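Local coordinates for protein cellulase (Uncultured bacterium, PDB 6XSO) that probably hydrolyses internal beta-1,4 bonds of cellulose and related plant polysaccharides, as a broad-specificity endoglucanase of glycoside hydrolase family 5, subfamily 4, at residues G307-S312 / F329-D334; V62-L67 / S357-S362. One frame throughout, in Å; residues are numbered along the deposited sequence. Where two conformers were deposited one is given.

Contact 1 of 2, residues G307-S312 / F329-D334; sequences GEWSTS and FQFVDD
Trp309 and Phe331 meet between strand 304-309 of the TIM barrel and the helix 325-341 that follows it, as strand and outer helix of one beta/alpha unit. The dense part lies round the six-membered ring of the indole. Phe331 CE2 sits at the edge of that ring, near its plane, 3.7 Å from Trp309 CZ3, and the two aromatic rings are inclined at 63°. The two methyls of Val332 complete the packing: Val332 CG2 lies 3.8 Å from Trp309 CH2, the branched valine crossing the long indole at about a right angle. Trp309 suits this place because its ring is long enough to span the gap from barrel wall to helix, where it also stacks on Phe335. With an alanine here, Phe331 and Val332 would probably lose their shared apolar surface, leaving a gap between barrel and helix. Away from the indole the packing gives way to partly exposed polar residues: Asp333 points away and pairs with Arg371, while Gln330 and Asp334 lie against helix 279-298. Beyond the tryptophan, Thr311 turns its hydroxyl to Asp320. With OG1 between backbone N and carbonyl carbon (chi1 66°), Thr311 CG2 falls anti to the carbonyl carbon, 3.8 Å from Phe331 CE2.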
loop_
_atom_site.group_PDB
_atom_site.type_symbol
_atom_site.label_atom_id
_atom_site.label_comp_id
_atom_site.label_asym_id
_atom_site.label_seq_id
_atom_site.Cartn_x
_atom_site.Cartn_y
_atom_site.Cartn_z
ATOM N N GLY A 307 -2.795 -4.172 -1.982
ATOM C CA GLY A 307 -2.880 -2.748 -1.716
ATOM C C GLY A 307 -2.875 -1.876 -2.935
ATOM O O GLY A 307 -3.093 -0.668 -2.808
ATOM N N GLU A 308 -2.576 -2.449 -4.098
ATOM C CA GLU A 308 -2.795 -1.785 -5.369
ATOM C C GLU A 308 -3.198 -2.849 -6.366
ATOM O O GLU A 308 -2.589 -3.920 -6.405
ATOM C CB GLU A 308 -1.529 -1.138 -5.951
ATOM C CG GLU A 308 -0.887 -0.084 -5.072
ATOM C CD GLU A 308 0.368 0.509 -5.666
ATOM O OE1 GLU A 308 0.638 0.299 -6.879
ATOM O OE2 GLU A 308 1.066 1.236 -4.915
ATOM N N TRP A 309 -4.223 -2.553 -7.168
ATOM C CA TRP A 309 -4.509 -3.383 -8.327
ATOM C C TRP A 309 -5.188 -2.568 -9.415
ATOM O O TRP A 309 -5.753 -1.497 -9.172
ATOM C CB TRP A 309 -5.377 -4.594 -7.982
ATOM C CG TRP A 309 -6.810 -4.229 -7.589
ATOM C CD1 TRP A 309 -7.205 -3.609 -6.433
ATOM C CD2 TRP A 309 -8.009 -4.471 -8.341
ATOM N NE1 TRP A 309 -8.575 -3.447 -6.421
ATOM C CE2 TRP A 309 -9.087 -3.969 -7.574
ATOM C CE3 TRP A 309 -8.275 -5.054 -9.581
ATOM C CZ2 TRP A 309 -10.403 -4.044 -8.004
ATOM C CZ3 TRP A 309 -9.597 -5.141 -10.002
ATOM C CH2 TRP A 309 -10.636 -4.636 -9.214
ATOM N N SER A 310 -5.098 -3.116 -10.627
ATOM C CA SER A 310 -5.770 -2.694 -11.853
ATOM C C SER A 310 -5.327 -3.765 -12.854
ATOM O O SER A 310 -5.004 -4.891 -12.451
ATOM C CB SER A 310 -5.430 -1.277 -12.264
ATOM O OG SER A 310 -6.204 -0.939 -13.419
ATOM N N THR A 311 -5.290 -3.455 -14.144
ATOM C CA THR A 311 -4.732 -4.381 -15.119
ATOM C C THR A 311 -3.363 -3.886 -15.552
ATOM O O THR A 311 -2.939 -2.779 -15.215
ATOM C CB THR A 311 -5.621 -4.528 -16.353
ATOM O OG1 THR A 311 -5.635 -3.278 -17.054
ATOM C CG2 THR A 311 -7.016 -4.937 -15.955
ATOM N N SER A 312 -2.680 -4.714 -16.343
ATOM C CA SER A 312 -1.311 -4.409 -16.731
ATOM C C SER A 312 -1.209 -3.162 -17.594
ATOM O O SER A 312 -0.130 -2.574 -17.682
ATOM C CB SER A 312 -0.722 -5.595 -17.494
ATOM O OG SER A 312 -1.399 -5.781 -18.730
ATOM N N PHE A 329 -14.219 -5.255 -16.859
ATOM C CA PHE A 329 -15.260 -5.347 -15.842
ATOM C C PHE A 329 -15.507 -6.795 -15.413
ATOM O O PHE A 329 -15.795 -7.047 -14.240
ATOM C CB PHE A 329 -16.548 -4.692 -16.356
ATOM C CG PHE A 329 -16.510 -3.167 -16.408
ATOM C CD1 PHE A 329 -15.392 -2.431 -16.054
ATOM C CD2 PHE A 329 -17.630 -2.474 -16.807
ATOM C CE1 PHE A 329 -15.412 -1.028 -16.107
ATOM C CE2 PHE A 329 -17.645 -1.089 -16.850
ATOM C CZ PHE A 329 -16.557 -0.375 -16.515
ATOM N N GLN A 330 -15.421 -7.750 -16.346
ATOM C CA GLN A 330 -15.547 -9.155 -15.963
ATOM C C GLN A 330 -14.374 -9.578 -15.091
ATOM O O GLN A 330 -14.536 -10.379 -14.160
ATOM C CB GLN A 330 -15.630 -10.032 -17.211
ATOM C CG GLN A 330 -16.791 -9.680 -18.113
ATOM C CD GLN A 330 -16.665 -10.313 -19.486
ATOM O OE1 GLN A 330 -16.443 -11.523 -19.608
ATOM N NE2 GLN A 330 -16.794 -9.500 -20.530
ATOM N N PHE A 331 -13.187 -9.043 -15.382
ATOM C CA PHE A 331 -12.020 -9.288 -14.544
ATOM C C PHE A 331 -12.241 -8.726 -13.145
ATOM O O PHE A 331 -11.979 -9.404 -12.140
ATOM C CB PHE A 331 -10.770 -8.674 -15.213
ATOM C CG PHE A 331 -9.637 -8.397 -14.257
ATOM C CD1 PHE A 331 -8.900 -9.439 -13.732
ATOM C CD2 PHE A 331 -9.322 -7.104 -13.888
ATOM C CE1 PHE A 331 -7.866 -9.203 -12.849
ATOM C CE2 PHE A 331 -8.300 -6.856 -12.993
ATOM C CZ PHE A 331 -7.565 -7.906 -12.485
ATOM N N VAL A 332 -12.727 -7.473 -13.067
ATOM C CA VAL A 332 -13.026 -6.827 -11.784
ATOM C C VAL A 332 -13.969 -7.694 -10.960
ATOM O O VAL A 332 -13.739 -7.946 -9.769
ATOM C CB VAL A 332 -13.628 -5.427 -12.030
ATOM C CG1 VAL A 332 -14.369 -4.906 -10.804
ATOM C CG2 VAL A 332 -12.552 -4.460 -12.517
ATOM N N ASP A 333 -15.086 -8.098 -11.562
ATOM C CA ASP A 333 -16.073 -8.876 -10.825
ATOM C C ASP A 333 -15.416 -10.075 -10.152
ATOM O O ASP A 333 -15.652 -10.357 -8.972
ATOM C CB ASP A 333 -17.141 -9.409 -11.787
ATOM C CG ASP A 333 -18.097 -8.347 -12.293
ATOM O OD1 ASP A 333 -18.067 -7.203 -11.826
ATOM O OD2 ASP A 333 -18.906 -8.680 -13.193
ATOM N N ASP A 334 -14.618 -10.821 -10.920
ATOM C CA ASP A 334 -14.048 -12.070 -10.417
ATOM C C ASP A 334 -12.902 -11.818 -9.440
ATOM O O ASP A 334 -12.740 -12.564 -8.464
ATOM C CB ASP A 334 -13.593 -12.931 -11.594
ATOM C CG ASP A 334 -12.906 -14.210 -11.144
ATOM O OD1 ASP A 334 -13.634 -15.150 -10.734
ATOM O OD2 ASP A 334 -11.651 -14.245 -11.213
#

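Contact 2 of 2, residues V62-L67 / S357-S362; sequences VTKPEL and SRTMPS
The guanidinium of Arg358 takes water 2 at its edge, in plane, while the aliphatic part of the same side chain packs on Leu67. Arg358 NH1 donates to this water over 2.9 Å, and the water in turn donates to Thr63 OG1. Further bonds fix the flat group: NE to Ser353 O, NH1 to Thr38 OG1 and NH2 to Gly36 O, so a long, multiply donating arginine suits a buried place lined with oxygens. Its chain is extended from CG to NE, which lays the methylenes against leucine; Leu67 CD2 is 4.1 Å from Arg358 CD. Trp33 of the first barrel strand touches both residues.

The ring of Pro361, which follows a cis peptide bond, rests on the backbone of Glu66 and Leu67, in helix 66-73. Its CB lies 3.9 Å from Leu67 CA, and its CG 3.8 Å from Glu66 O, a close van der Waals fit of the rigid ring to the backbone.

Where the contact is partly exposed, Lys64 bends at chi3 (-72°) and brings its ammonium group to Thr359. Lys64 NZ donates to Thr359 O over 3.1 Å, in the carbonyl plane and on a lone pair, with a C=O...N angle of 137°. The methyl Thr359 CG2 lies against the end of the lysine chain. Two more waters bridge the segments: water 1 links Val62 O to Thr359 OG1, and water 3 accepts from Lys64 N and donates to Arg358 O.

Within the loop, Ser357 O accepts from both Met360 N and Ser362 N, which reach it from opposite faces of its plane. In this TIM barrel the loop after the eighth strand packs against helix 66-73, between the first and second strands, where the end of the barrel sequence meets its beginning.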
loop_
_atom_site.group_PDB
_atom_site.type_symbol
_atom_site.label_atom_id
_atom_site.label_comp_id
_atom_site.label_asym_id
_atom_site.label_seq_id
_atom_site.Cartn_x
_atom_site.Cartn_y
_atom_site.Cartn_z
ATOM N N VAL A 62 -5.106 19.757 -4.692
ATOM C CA VAL A 62 -5.117 19.693 -3.235
ATOM C C VAL A 62 -6.360 18.941 -2.780
ATOM O O VAL A 62 -7.484 19.277 -3.168
ATOM C CB VAL A 62 -5.049 21.106 -2.639
ATOM C CG1 VAL A 62 -5.276 21.071 -1.133
ATOM C CG2 VAL A 62 -3.691 21.749 -2.947
ATOM N N THR A 63 -6.158 17.916 -1.955
ATOM C CA THR A 63 -7.241 17.007 -1.601
ATOM C C THR A 63 -8.214 17.704 -0.650
ATOM O O THR A 63 -7.811 18.494 0.207
ATOM C CB THR A 63 -6.654 15.784 -0.914
ATOM O OG1 THR A 63 -5.634 15.169 -1.732
ATOM C CG2 THR A 63 -7.710 14.707 -0.642
ATOM N N LYS A 64 -9.503 17.415 -0.808
ATOM C CA LYS A 64 -10.558 17.973 0.022
ATOM C C LYS A 64 -11.390 16.853 0.621
ATOM O O LYS A 64 -11.464 15.750 0.065
ATOM C CB LYS A 64 -11.487 18.891 -0.782
ATOM C CG LYS A 64 -10.807 20.169 -1.221
ATOM C CD LYS A 64 -11.785 21.171 -1.768
ATOM C CE LYS A 64 -12.313 20.747 -3.116
ATOM N NZ LYS A 64 -13.391 21.685 -3.551
ATOM N N PRO A 65 -12.076 17.120 1.743
ATOM C CA PRO A 65 -12.753 16.015 2.439
ATOM C C PRO A 65 -13.940 15.451 1.685
ATOM O O PRO A 65 -14.281 14.277 1.877
ATOM C CB PRO A 65 -13.150 16.631 3.791
ATOM C CG PRO A 65 -13.134 18.109 3.569
ATOM C CD PRO A 65 -12.032 18.346 2.567
ATOM N N GLU A 66 -14.568 16.249 0.825
ATOM C CA GLU A 66 -15.765 15.793 0.133
ATOM C C GLU A 66 -15.477 14.596 -0.761
ATOM O O GLU A 66 -16.349 13.736 -0.946
ATOM C CB GLU A 66 -16.340 16.957 -0.665
ATOM C CG GLU A 66 -16.985 18.041 0.187
ATOM C CD GLU A 66 -16.030 18.903 1.020
ATOM O OE1 GLU A 66 -14.850 19.139 0.632
ATOM O OE2 GLU A 66 -16.502 19.369 2.079
ATOM N N LEU A 67 -14.275 14.529 -1.335
ATOM C CA LEU A 67 -13.895 13.371 -2.136
ATOM C C LEU A 67 -14.170 12.064 -1.398
ATOM O O LEU A 67 -14.634 11.089 -1.994
ATOM C CB LEU A 67 -12.407 13.450 -2.494
ATOM C CG LEU A 67 -11.793 12.242 -3.188
ATOM C CD1 LEU A 67 -12.403 11.994 -4.561
ATOM C CD2 LEU A 67 -10.253 12.450 -3.288
ATOM N N SER A 357 -11.443 16.235 -11.324
ATOM C CA SER A 357 -12.695 15.589 -10.938
ATOM C C SER A 357 -12.783 15.436 -9.426
ATOM O O SER A 357 -13.876 15.491 -8.851
ATOM C CB SER A 357 -12.831 14.229 -11.622
ATOM O OG SER A 357 -12.943 14.383 -13.030
ATOM N N ARG A 358 -11.643 15.251 -8.766
ATOM C CA ARG A 358 -11.654 15.094 -7.320
ATOM C C ARG A 358 -12.151 16.342 -6.607
ATOM O O ARG A 358 -12.690 16.253 -5.499
ATOM C CB ARG A 358 -10.233 14.782 -6.840
ATOM C CG ARG A 358 -9.694 13.453 -7.273
ATOM C CD ARG A 358 -8.288 13.290 -6.730
ATOM N NE ARG A 358 -7.645 12.027 -7.091
ATOM C CZ ARG A 358 -6.407 11.719 -6.714
ATOM N NH1 ARG A 358 -5.744 12.580 -5.945
ATOM N NH2 ARG A 358 -5.849 10.572 -7.078
ATOM N N THR A 359 -11.937 17.518 -7.194
ATOM C CA THR A 359 -12.312 18.775 -6.567
ATOM C C THR A 359 -13.814 19.003 -6.605
ATOM O O THR A 359 -14.338 19.788 -5.804
ATOM C CB THR A 359 -11.559 19.893 -7.289
ATOM O OG1 THR A 359 -10.171 19.519 -7.383
ATOM C CG2 THR A 359 -11.693 21.215 -6.556
ATOM N N MET A 360 -14.521 18.293 -7.485
ATOM C CA MET A 360 -15.946 18.575 -7.667
ATOM C C MET A 360 -16.753 18.248 -6.419
ATOM O O MET A 360 -17.464 19.133 -5.911
ATOM C CB MET A 360 -16.451 17.896 -8.943
ATOM C CG MET A 360 -15.908 18.567 -10.201
ATOM S SD MET A 360 -16.288 17.705 -11.734
ATOM C CE MET A 360 -18.027 18.112 -11.906
ATOM N N PRO A 361 -16.734 17.017 -5.891
ATOM C CA PRO A 361 -16.095 15.807 -6.411
ATOM C C PRO A 361 -17.017 15.055 -7.370
ATOM O O PRO A 361 -18.233 15.176 -7.271
ATOM C CB PRO A 361 -15.871 14.983 -5.141
ATOM C CG PRO A 361 -17.095 15.304 -4.318
ATOM C CD PRO A 361 -17.402 16.767 -4.597
ATOM N N SER A 362 -16.413 14.248 -8.245
ATOM C CA SER A 362 -17.164 13.504 -9.244
ATOM C C SER A 362 -16.299 12.347 -9.696
ATOM O O SER A 362 -15.071 12.457 -9.723
ATOM C CB SER A 362 -17.480 14.392 -10.450
ATOM O OG SER A 362 -18.211 13.709 -11.452
HETATM O O HOH W 1 -9.598 18.394 -4.771
HETATM O O HOH W 2 -6.226 15.060 -4.609
HETATM O O HOH W 3 -10.402 16.308 -3.365
HETATM O O HOH W 4 -15.148 19.347 -2.660
#

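Overall arrangement
Both contacts belong to a single eight-stranded parallel beta/alpha barrel, with centres 24 Å apart and nearest atoms about 12 Å apart, so they do not touch. Along the chain contact 1 is nested within contact 2: 62-67 comes first, then 307-312 and 329-334, and finally 357-362. Contact 1 is local, joining strand 304-309 to helix 325-341, whereas contact 2 brings together segments 290 residues apart. Strand 345-349 lies between helix 325-341 and the loop holding 357-362, and closes the barrel beside strand 31-34. One contact thus packs a helix onto the barrel wall, and the other joins the late part of the chain to the early part.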